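Local coordinates for structural protein ORF273 (Acidianus two-tailed virus, PDB 4ART) that is a thermo- and acid-stable structural protein of an archaeal virus particle, with a new type of fold and a precise role that is not established, at residues A[166-171]-A[241-246]; A[136-141]-A[159-164]; A[59-64]-A[89-94]. All blocks are in the same frame, centred on the assembly; numbering follows the deposited sequence.

Interaction 1 (A[166-171]-A[241-246])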
loop_
_atom_site.group_PDB
_atom_site.type_symbol
_atom_site.label_atom_id
_atom_site.label_comp_id
_atom_site.label_asym_id
_atom_site.label_seq_id
_atom_site.Cartn_x
_atom_site.Cartn_y
_atom_site.Cartn_z
ATOM N N ALA A 166 -1.423 -14.171 14.333
ATOM C CA ALA A 166 -0.965 -13.342 15.457
ATOM C C ALA A 166 0.193 -14.029 16.202
ATOM O O ALA A 166 1.173 -13.363 16.535
ATOM C CB ALA A 166 -2.127 -13.042 16.427
ATOM N N ARG A 167 0.090 -15.368 16.427
ATOM C CA ARG A 167 1.106 -16.171 17.085
ATOM C C ARG A 167 2.408 -16.171 16.302
ATOM O O ARG A 167 3.450 -16.008 16.906
ATOM C CB ARG A 167 0.619 -17.619 17.303
ATOM C CG ARG A 167 -0.268 -17.775 18.517
ATOM C CD ARG A 167 -0.456 -19.234 18.906
ATOM N NE ARG A 167 -1.214 -19.991 17.907
ATOM C CZ ARG A 167 -2.541 -20.062 17.877
ATOM N NH1 ARG A 167 -3.270 -19.408 18.778
ATOM N NH2 ARG A 167 -3.150 -20.787 16.945
ATOM N N ALA A 168 2.355 -16.357 14.970
ATOM C CA ALA A 168 3.546 -16.360 14.098
ATOM C C ALA A 168 4.222 -14.992 14.077
ATOM O O ALA A 168 5.423 -14.912 13.854
ATOM C CB ALA A 168 3.165 -16.778 12.683
ATOM N N LEU A 169 3.443 -13.924 14.291
ATOM C CA LEU A 169 3.924 -12.549 14.326
ATOM C C LEU A 169 4.430 -12.194 15.716
ATOM O O LEU A 169 4.925 -11.080 15.922
ATOM C CB LEU A 169 2.807 -11.566 13.879
ATOM C CG LEU A 169 2.566 -11.480 12.378
ATOM C CD1 LEU A 169 1.240 -10.764 12.075
ATOM C CD2 LEU A 169 3.772 -10.808 11.666
ATOM N N ARG A 170 4.292 -13.129 16.679
ATOM C CA ARG A 170 4.689 -13.036 18.096
ATOM C C ARG A 170 3.878 -11.972 18.827
ATOM O O ARG A 170 4.265 -11.527 19.917
ATOM C CB ARG A 170 6.210 -12.831 18.296
ATOM C CG ARG A 170 7.106 -13.962 17.758
ATOM C CD ARG A 170 8.578 -13.717 18.058
ATOM N NE ARG A 170 8.871 -13.724 19.499
ATOM C CZ ARG A 170 9.099 -12.637 20.238
ATOM N NH1 ARG A 170 9.081 -11.428 19.682
ATOM N NH2 ARG A 170 9.347 -12.752 21.537
ATOM N N ILE A 171 2.725 -11.606 18.248
ATOM C CA ILE A 171 1.827 -10.622 18.839
ATOM C C ILE A 171 1.451 -10.966 20.294
ATOM O O ILE A 171 1.556 -10.062 21.119
ATOM C CB ILE A 171 0.642 -10.245 17.912
ATOM C CG1 ILE A 171 1.129 -9.368 16.745
ATOM C CG2 ILE A 171 -0.466 -9.535 18.684
ATOM C CD1 ILE A 171 0.185 -9.233 15.562
ATOM N N GLN A 241 7.581 -21.985 6.110
ATOM C CA GLN A 241 7.810 -22.861 7.256
ATOM C C GLN A 241 7.147 -22.370 8.551
ATOM O O GLN A 241 6.415 -23.126 9.191
ATOM C CB GLN A 241 9.322 -23.053 7.514
ATOM C CG GLN A 241 10.094 -23.762 6.413
ATOM C CD GLN A 241 9.688 -25.197 6.235
ATOM O OE1 GLN A 241 9.949 -26.055 7.096
ATOM N NE2 GLN A 241 9.060 -25.485 5.094
ATOM N N LEU A 242 7.417 -21.112 8.935
ATOM C CA LEU A 242 7.008 -20.516 10.199
ATOM C C LEU A 242 5.595 -19.974 10.309
ATOM O O LEU A 242 5.022 -19.969 11.395
ATOM C CB LEU A 242 8.045 -19.440 10.615
ATOM C CG LEU A 242 9.517 -19.893 10.693
ATOM C CD1 LEU A 242 10.417 -18.744 11.133
ATOM C CD2 LEU A 242 9.692 -21.065 11.643
ATOM N N PHE A 243 5.081 -19.431 9.232
ATOM C CA PHE A 243 3.777 -18.785 9.234
ATOM C C PHE A 243 2.689 -19.787 8.842
ATOM O O PHE A 243 2.980 -20.751 8.143
ATOM C CB PHE A 243 3.815 -17.571 8.289
ATOM C CG PHE A 243 4.239 -16.288 8.964
ATOM C CD1 PHE A 243 5.489 -16.179 9.567
ATOM C CD2 PHE A 243 3.371 -15.215 9.051
ATOM C CE1 PHE A 243 5.873 -14.997 10.222
ATOM C CE2 PHE A 243 3.753 -14.035 9.703
ATOM C CZ PHE A 243 4.997 -13.940 10.289
ATOM N N PRO A 244 1.437 -19.602 9.305
ATOM C CA PRO A 244 0.376 -20.532 8.885
ATOM C C PRO A 244 0.034 -20.391 7.383
ATOM O O PRO A 244 -0.078 -19.289 6.851
ATOM C CB PRO A 244 -0.808 -20.116 9.772
ATOM C CG PRO A 244 -0.584 -18.637 10.012
ATOM C CD PRO A 244 0.906 -18.508 10.157
ATOM N N THR A 245 -0.100 -21.512 6.702
ATOM C CA THR A 245 -0.451 -21.542 5.295
ATOM C C THR A 245 -1.933 -21.079 5.170
ATOM O O THR A 245 -2.799 -21.660 5.855
ATOM C CB THR A 245 -0.272 -22.999 4.725
ATOM O OG1 THR A 245 1.025 -23.479 5.040
ATOM C CG2 THR A 245 -0.409 -23.037 3.235
ATOM N N PRO A 246 -2.250 -20.075 4.312
ATOM C CA PRO A 246 -3.665 -19.726 4.108
ATOM C C PRO A 246 -4.410 -20.809 3.310
ATOM O O PRO A 246 -3.802 -21.510 2.517
ATOM C CB PRO A 246 -3.602 -18.441 3.262
ATOM C CG PRO A 246 -2.380 -18.561 2.498
ATOM C CD PRO A 246 -1.381 -19.313 3.391
#
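A168 and F243 meet where two helices end: helix 162-168 finishes in a Schellman motif, with R170 at positive phi, and helix 229-242 gives way to an extended run through P244. The tight part is the ring of F243. The methyl of A168 sits squarely over one face, a CH-pi contact with CB 3.8 Å from the ring centroid and only 6° off the ring normal. P244 flanks the same methyl, its ring carbon CD 3.8 Å from A168 CB. Alanine suits the place because its single carbon lets the helix end come close to the ring, the CA atoms of A168 and F243 being 5.4 Å apart. L169 works differently: its CD2 branch reaches the ring at the edge, in plane, 3.6 Å from F243 CZ, and the two side chains cross at about a right angle. The leucine has CG opposite its carbonyl carbon (chi1 -78°), which brings the isobutyl end to the phenyl rim although its first bond does not aim there. Both L169 and F243 are buried; L169 also leans on I113 of helix 113-123, while F243 touches Y239, L165 and L205.

The solvent side is much looser. The exposed R170 turns to Q202, which accepts a hydrogen bond from its NH1 and donates another to L169 O. L242 is exposed and only skirts the contact: its leucyl end stays farther off, and its carbonyl O lies 3.9 Å from A168 CB.

Interaction 2 (A[136-141]-A[159-164])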
loop_
_atom_site.group_PDB
_atom_site.type_symbol
_atom_site.label_atom_id
_atom_site.label_comp_id
_atom_site.label_asym_id
_atom_site.label_seq_id
_atom_site.Cartn_x
_atom_site.Cartn_y
_atom_site.Cartn_z
ATOM N N ASN A 136 -15.443 -11.640 18.071
ATOM C CA ASN A 136 -15.645 -13.037 17.605
ATOM C C ASN A 136 -15.128 -13.360 16.177
ATOM O O ASN A 136 -15.500 -14.370 15.543
ATOM C CB ASN A 136 -17.096 -13.441 17.829
ATOM C CG ASN A 136 -17.627 -12.949 19.171
ATOM O OD1 ASN A 136 -16.983 -13.081 20.226
ATOM N ND2 ASN A 136 -18.778 -12.309 19.159
ATOM N N LEU A 137 -14.252 -12.481 15.690
ATOM C CA LEU A 137 -13.625 -12.576 14.387
ATOM C C LEU A 137 -12.624 -13.732 14.397
ATOM O O LEU A 137 -11.726 -13.770 15.237
ATOM C CB LEU A 137 -12.917 -11.250 14.152
ATOM C CG LEU A 137 -12.463 -10.912 12.769
ATOM C CD1 LEU A 137 -13.558 -10.964 11.778
ATOM C CD2 LEU A 137 -11.994 -9.547 12.757
ATOM N N LYS A 138 -12.796 -14.689 13.487
ATOM C CA LYS A 138 -11.886 -15.839 13.418
ATOM C C LYS A 138 -10.958 -15.735 12.201
ATOM O O LYS A 138 -9.786 -16.103 12.287
ATOM C CB LYS A 138 -12.680 -17.148 13.381
ATOM C CG LYS A 138 -11.825 -18.412 13.560
ATOM C CD LYS A 138 -12.684 -19.654 13.599
ATOM C CE LYS A 138 -11.899 -20.939 13.624
ATOM N NZ LYS A 138 -11.433 -21.268 14.997
ATOM N N TYR A 139 -11.478 -15.226 11.069
ATOM C CA TYR A 139 -10.724 -15.193 9.826
ATOM C C TYR A 139 -10.512 -13.863 9.184
ATOM O O TYR A 139 -11.363 -12.975 9.237
ATOM C CB TYR A 139 -11.378 -16.124 8.789
ATOM C CG TYR A 139 -11.390 -17.592 9.178
ATOM C CD1 TYR A 139 -10.276 -18.392 8.979
ATOM C CD2 TYR A 139 -12.547 -18.192 9.674
ATOM C CE1 TYR A 139 -10.297 -19.754 9.293
ATOM C CE2 TYR A 139 -12.580 -19.551 10.003
ATOM C CZ TYR A 139 -11.448 -20.328 9.815
ATOM O OH TYR A 139 -11.441 -21.671 10.137
ATOM N N TYR A 140 -9.346 -13.744 8.549
ATOM C CA TYR A 140 -9.008 -12.618 7.713
ATOM C C TYR A 140 -8.941 -13.174 6.289
ATOM O O TYR A 140 -8.235 -14.150 6.037
ATOM C CB TYR A 140 -7.685 -11.924 8.118
ATOM C CG TYR A 140 -7.223 -10.958 7.036
ATOM C CD1 TYR A 140 -7.758 -9.687 6.937
ATOM C CD2 TYR A 140 -6.331 -11.365 6.043
ATOM C CE1 TYR A 140 -7.391 -8.826 5.896
ATOM C CE2 TYR A 140 -5.979 -10.528 4.989
ATOM C CZ TYR A 140 -6.496 -9.254 4.926
ATOM O OH TYR A 140 -6.066 -8.450 3.895
ATOM N N ILE A 141 -9.699 -12.565 5.370
ATOM C CA ILE A 141 -9.749 -13.051 3.980
ATOM C C ILE A 141 -9.245 -11.985 3.015
ATOM O O ILE A 141 -9.708 -10.850 3.034
ATOM C CB ILE A 141 -11.173 -13.567 3.592
ATOM C CG1 ILE A 141 -11.677 -14.621 4.594
ATOM C CG2 ILE A 141 -11.209 -14.079 2.159
ATOM C CD1 ILE A 141 -13.127 -15.149 4.336
ATOM N N ILE A 159 -7.540 -17.415 2.791
ATOM C CA ILE A 159 -8.130 -17.415 4.121
ATOM C C ILE A 159 -7.086 -17.652 5.201
ATOM O O ILE A 159 -6.465 -18.711 5.258
ATOM C CB ILE A 159 -9.327 -18.400 4.183
ATOM C CG1 ILE A 159 -10.372 -18.052 3.091
ATOM C CG2 ILE A 159 -9.932 -18.376 5.556
ATOM C CD1 ILE A 159 -11.310 -19.119 2.793
ATOM N N TYR A 160 -6.945 -16.677 6.104
ATOM C CA TYR A 160 -5.980 -16.742 7.211
ATOM C C TYR A 160 -6.733 -16.840 8.514
ATOM O O TYR A 160 -7.682 -16.098 8.735
ATOM C CB TYR A 160 -5.120 -15.451 7.246
ATOM C CG TYR A 160 -4.332 -15.175 5.981
ATOM C CD1 TYR A 160 -4.904 -14.488 4.915
ATOM C CD2 TYR A 160 -3.022 -15.641 5.832
ATOM C CE1 TYR A 160 -4.196 -14.266 3.736
ATOM C CE2 TYR A 160 -2.300 -15.405 4.671
ATOM C CZ TYR A 160 -2.893 -14.731 3.620
ATOM O OH TYR A 160 -2.159 -14.475 2.493
ATOM N N ASP A 161 -6.262 -17.694 9.396
ATOM C CA ASP A 161 -6.770 -17.844 10.758
ATOM C C ASP A 161 -6.054 -16.740 11.540
ATOM O O ASP A 161 -4.826 -16.736 11.588
ATOM C CB ASP A 161 -6.396 -19.236 11.329
ATOM C CG ASP A 161 -6.869 -19.434 12.763
ATOM O OD1 ASP A 161 -6.133 -19.075 13.684
ATOM O OD2 ASP A 161 -7.990 -19.891 12.954
ATOM N N ILE A 162 -6.805 -15.813 12.138
ATOM C CA ILE A 162 -6.244 -14.659 12.851
ATOM C C ILE A 162 -5.337 -15.037 14.032
ATOM O O ILE A 162 -4.266 -14.462 14.157
ATOM C CB ILE A 162 -7.349 -13.587 13.187
ATOM C CG1 ILE A 162 -7.939 -12.997 11.867
ATOM C CG2 ILE A 162 -6.810 -12.477 14.132
ATOM C CD1 ILE A 162 -9.174 -12.210 11.998
ATOM N N ASP A 163 -5.750 -15.999 14.871
ATOM C CA ASP A 163 -4.966 -16.456 16.025
ATOM C C ASP A 163 -3.609 -16.984 15.613
ATOM O O ASP A 163 -2.603 -16.666 16.248
ATOM C CB ASP A 163 -5.697 -17.598 16.771
ATOM C CG ASP A 163 -6.969 -17.224 17.484
ATOM O OD1 ASP A 163 -7.163 -16.019 17.755
ATOM O OD2 ASP A 163 -7.747 -18.147 17.830
ATOM N N SER A 164 -3.602 -17.830 14.573
ATOM C CA SER A 164 -2.414 -18.495 14.030
ATOM C C SER A 164 -1.468 -17.460 13.501
ATOM O O SER A 164 -0.283 -17.506 13.814
ATOM C CB SER A 164 -2.806 -19.465 12.919
ATOM O OG SER A 164 -3.007 -20.741 13.482
HETATM O O HOH W 1 -8.855 -16.991 14.614
HETATM O O HOH W 2 -9.125 -19.732 15.194
HETATM O O HOH W 3 -8.913 -22.315 10.920
#
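I162 and L137 form the apolar centre: CD1 of I162 packs on L137 CG at 3.6 Å, and its CG1 lies 3.9 Å from Y140 CB. F119 of helix 113-123 touches both I162 and L137. On this same side Y140 and Y160 run side by side, Y140 CD2 3.6 Å from Y160 CD1, with ring planes at 40°; the hydroxyl of Y140 is held by E92. Across the sheet I159 divides its branches, CG2 meeting Y139 CD1 at 3.4 Å and CG1 lying beside I141, its beta-branching filling two places. Y140 and Y160 exchange two nearly straight backbone bonds, and one further bond, I162 N to K138 O, ties the start of the helix to the residue before the strand.

At the polar edge D161, with CG opposite its backbone N (chi1 178°), sends OD1 to cap S164 N at 3.0 Å, through its anti lone pair. K138 NZ stops 4.2 Å from D161 OD2, too far for a direct salt bridge; a water accepts from NZ and donates to OD2. Another links OD2 to Y139 OH. This is the antiparallel beta hairpin of strands 139-146 and 154-161, its second strand running into an aspartate N-capped helix.

Interaction 3 (A[59-64]-A[89-94])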
loop_
_atom_site.group_PDB
_atom_site.type_symbol
_atom_site.label_atom_id
_atom_site.label_comp_id
_atom_site.label_asym_id
_atom_site.label_seq_id
_atom_site.Cartn_x
_atom_site.Cartn_y
_atom_site.Cartn_z
ATOM N N TYR A 59 -15.534 -6.249 3.254
ATOM C CA TYR A 59 -16.758 -6.925 3.654
ATOM C C TYR A 59 -16.622 -7.609 4.987
ATOM O O TYR A 59 -15.519 -7.962 5.400
ATOM C CB TYR A 59 -17.123 -8.039 2.663
ATOM C CG TYR A 59 -17.319 -7.620 1.233
ATOM C CD1 TYR A 59 -18.584 -7.292 0.751
ATOM C CD2 TYR A 59 -16.268 -7.678 0.321
ATOM C CE1 TYR A 59 -18.778 -6.943 -0.580
ATOM C CE2 TYR A 59 -16.450 -7.327 -1.011
ATOM C CZ TYR A 59 -17.708 -6.977 -1.456
ATOM O OH TYR A 59 -17.883 -6.665 -2.765
ATOM N N TYR A 60 -17.771 -7.886 5.618
ATOM C CA TYR A 60 -17.816 -8.737 6.793
ATOM C C TYR A 60 -18.640 -9.980 6.448
ATOM O O TYR A 60 -19.644 -9.887 5.744
ATOM C CB TYR A 60 -18.469 -8.043 7.984
ATOM C CG TYR A 60 -17.777 -6.789 8.486
ATOM C CD1 TYR A 60 -16.421 -6.792 8.793
ATOM C CD2 TYR A 60 -18.506 -5.644 8.784
ATOM C CE1 TYR A 60 -15.795 -5.653 9.314
ATOM C CE2 TYR A 60 -17.896 -4.512 9.317
ATOM C CZ TYR A 60 -16.535 -4.512 9.561
ATOM O OH TYR A 60 -15.941 -3.377 10.067
ATOM N N ILE A 61 -18.220 -11.130 6.948
ATOM C CA ILE A 61 -18.979 -12.360 6.830
ATOM C C ILE A 61 -19.423 -12.652 8.245
ATOM O O ILE A 61 -18.603 -12.658 9.176
ATOM C CB ILE A 61 -18.272 -13.570 6.139
ATOM C CG1 ILE A 61 -17.747 -13.177 4.743
ATOM C CG2 ILE A 61 -19.226 -14.780 6.031
ATOM C CD1 ILE A 61 -16.909 -14.247 4.021
ATOM N N LEU A 62 -20.737 -12.820 8.407
ATOM C CA LEU A 62 -21.350 -13.091 9.688
ATOM C C LEU A 62 -21.293 -14.572 9.979
ATOM O O LEU A 62 -20.978 -15.382 9.091
ATOM C CB LEU A 62 -22.788 -12.522 9.766
ATOM C CG LEU A 62 -22.937 -10.987 9.783
ATOM C CD1 LEU A 62 -24.307 -10.572 10.265
ATOM C CD2 LEU A 62 -21.752 -10.247 10.393
ATOM N N ARG A 63 -21.530 -14.927 11.239
ATOM C CA ARG A 63 -21.435 -16.299 11.715
ATOM C C ARG A 63 -22.480 -17.203 10.990
ATOM O O ARG A 63 -22.238 -18.384 10.817
ATOM C CB ARG A 63 -21.556 -16.274 13.267
ATOM C CG ARG A 63 -21.112 -17.522 14.011
ATOM C CD ARG A 63 -19.621 -17.800 14.038
ATOM N NE ARG A 63 -19.334 -19.148 14.547
ATOM C CZ ARG A 63 -19.399 -20.267 13.826
ATOM N NH1 ARG A 63 -19.742 -20.221 12.541
ATOM N NH2 ARG A 63 -19.130 -21.441 14.385
ATOM N N ASP A 64 -23.566 -16.595 10.457
ATOM C CA ASP A 64 -24.634 -17.252 9.698
ATOM C C ASP A 64 -24.310 -17.331 8.190
ATOM O O ASP A 64 -25.148 -17.780 7.413
ATOM C CB ASP A 64 -25.987 -16.556 9.932
ATOM C CG ASP A 64 -26.074 -15.088 9.496
ATOM O OD1 ASP A 64 -25.135 -14.602 8.814
ATOM O OD2 ASP A 64 -27.080 -14.445 9.805
ATOM N N ALA A 89 -15.706 -13.122 9.842
ATOM C CA ALA A 89 -14.587 -12.946 8.916
ATOM C C ALA A 89 -14.595 -11.558 8.322
ATOM O O ALA A 89 -15.667 -10.994 8.059
ATOM C CB ALA A 89 -14.637 -13.994 7.802
ATOM N N PHE A 90 -13.393 -11.000 8.129
ATOM C CA PHE A 90 -13.176 -9.692 7.502
ATOM C C PHE A 90 -12.574 -9.961 6.123
ATOM O O PHE A 90 -11.660 -10.757 6.008
ATOM C CB PHE A 90 -12.242 -8.829 8.360
ATOM C CG PHE A 90 -11.867 -7.501 7.754
ATOM C CD1 PHE A 90 -12.797 -6.473 7.658
ATOM C CD2 PHE A 90 -10.582 -7.272 7.288
ATOM C CE1 PHE A 90 -12.446 -5.239 7.103
ATOM C CE2 PHE A 90 -10.231 -6.045 6.732
ATOM C CZ PHE A 90 -11.154 -5.021 6.662
ATOM N N VAL A 91 -13.132 -9.345 5.080
ATOM C CA VAL A 91 -12.697 -9.558 3.702
ATOM C C VAL A 91 -12.107 -8.263 3.146
ATOM O O VAL A 91 -12.748 -7.227 3.195
ATOM C CB VAL A 91 -13.849 -10.070 2.788
ATOM C CG1 VAL A 91 -13.336 -10.451 1.401
ATOM C CG2 VAL A 91 -14.604 -11.222 3.417
ATOM N N GLU A 92 -10.887 -8.347 2.599
ATOM C CA GLU A 92 -10.218 -7.251 1.913
ATOM C C GLU A 92 -10.054 -7.684 0.449
ATOM O O GLU A 92 -9.390 -8.686 0.158
ATOM C CB GLU A 92 -8.863 -6.932 2.566
ATOM C CG GLU A 92 -8.029 -5.911 1.812
ATOM C CD GLU A 92 -6.839 -5.327 2.554
ATOM O OE1 GLU A 92 -6.508 -5.816 3.660
ATOM O OE2 GLU A 92 -6.228 -4.374 2.017
ATOM N N THR A 93 -10.658 -6.928 -0.464
ATOM C CA THR A 93 -10.575 -7.201 -1.892
ATOM C C THR A 93 -9.632 -6.217 -2.584
ATOM O O THR A 93 -9.796 -5.004 -2.462
ATOM C CB THR A 93 -11.966 -7.218 -2.510
ATOM O OG1 THR A 93 -12.785 -8.079 -1.724
ATOM C CG2 THR A 93 -11.958 -7.683 -3.959
ATOM N N ASP A 94 -8.619 -6.762 -3.273
ATOM C CA ASP A 94 -7.671 -5.977 -4.070
ATOM C C ASP A 94 -8.010 -6.320 -5.514
ATOM O O ASP A 94 -8.370 -7.477 -5.822
ATOM C CB ASP A 94 -6.210 -6.398 -3.799
ATOM C CG ASP A 94 -5.494 -5.714 -2.652
ATOM O OD1 ASP A 94 -5.891 -4.583 -2.292
ATOM O OD2 ASP A 94 -4.476 -6.274 -2.171
#
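Y60 and F90 are cross-strand neighbours on one side of the sheet, a non-hydrogen-bonded antiparallel pair whose rings meet rim to rim. Y60 CE1 comes 3.5 Å from F90 CD1, with ring planes at 47°. Differing first torsions send the two rings off at different angles from their paired backbones, so only their rims meet. Farther out, Y60 OH is hydrogen-bonded to D74, and F119 meets the F90 ring edge-to-face.

On the other side lie Y59, I61, A89 and V91; I61 packs on L31, I34 and V35 of helix 23-44, Y59 on E38. The CB atoms of I61 and A89 are 4.0 Å apart, alanine leaving room for the larger isoleucine, whose CD1 slants across to V91 CG2 at 3.9 Å. V91 also packs against the CB of Y59, while T93 OG1 stands at the edge of the Y59 ring, 3.8 Å from CE2.

Between these two layers Y59 pairs with V91 and I61 with A89, each pair exchanging two backbone bonds; I61 N reaches A89 O at 2.8 Å, nearly straight. The chemistry implies a division of labour: main-chain amides set the register, while the paired side chains meet through apolar and aromatic carbon on both faces.

Overall arrangement
From the N terminus, interaction 3 comes first, pairing strand 58-62 with strand 87-96 and closing a loop that holds strand 67-69 and helix 70-78. Interaction 2 follows and closes the short connection of the hairpin 139-146/154-161. Interaction 1 comes last, its long and mostly helical loop bringing the end of helix 229-242 back to helix 162-168. The three are in series, neither nesting nor crossing. Strands 87-96 and 139-146 are neighbours in the mixed sheet, which joins interactions 3 and 2; helix 162-168 and the packing of P246 on I159 and Y160 join 2 to 1. Interactions 1 and 3, with centres about 20 Å apart, do not touch.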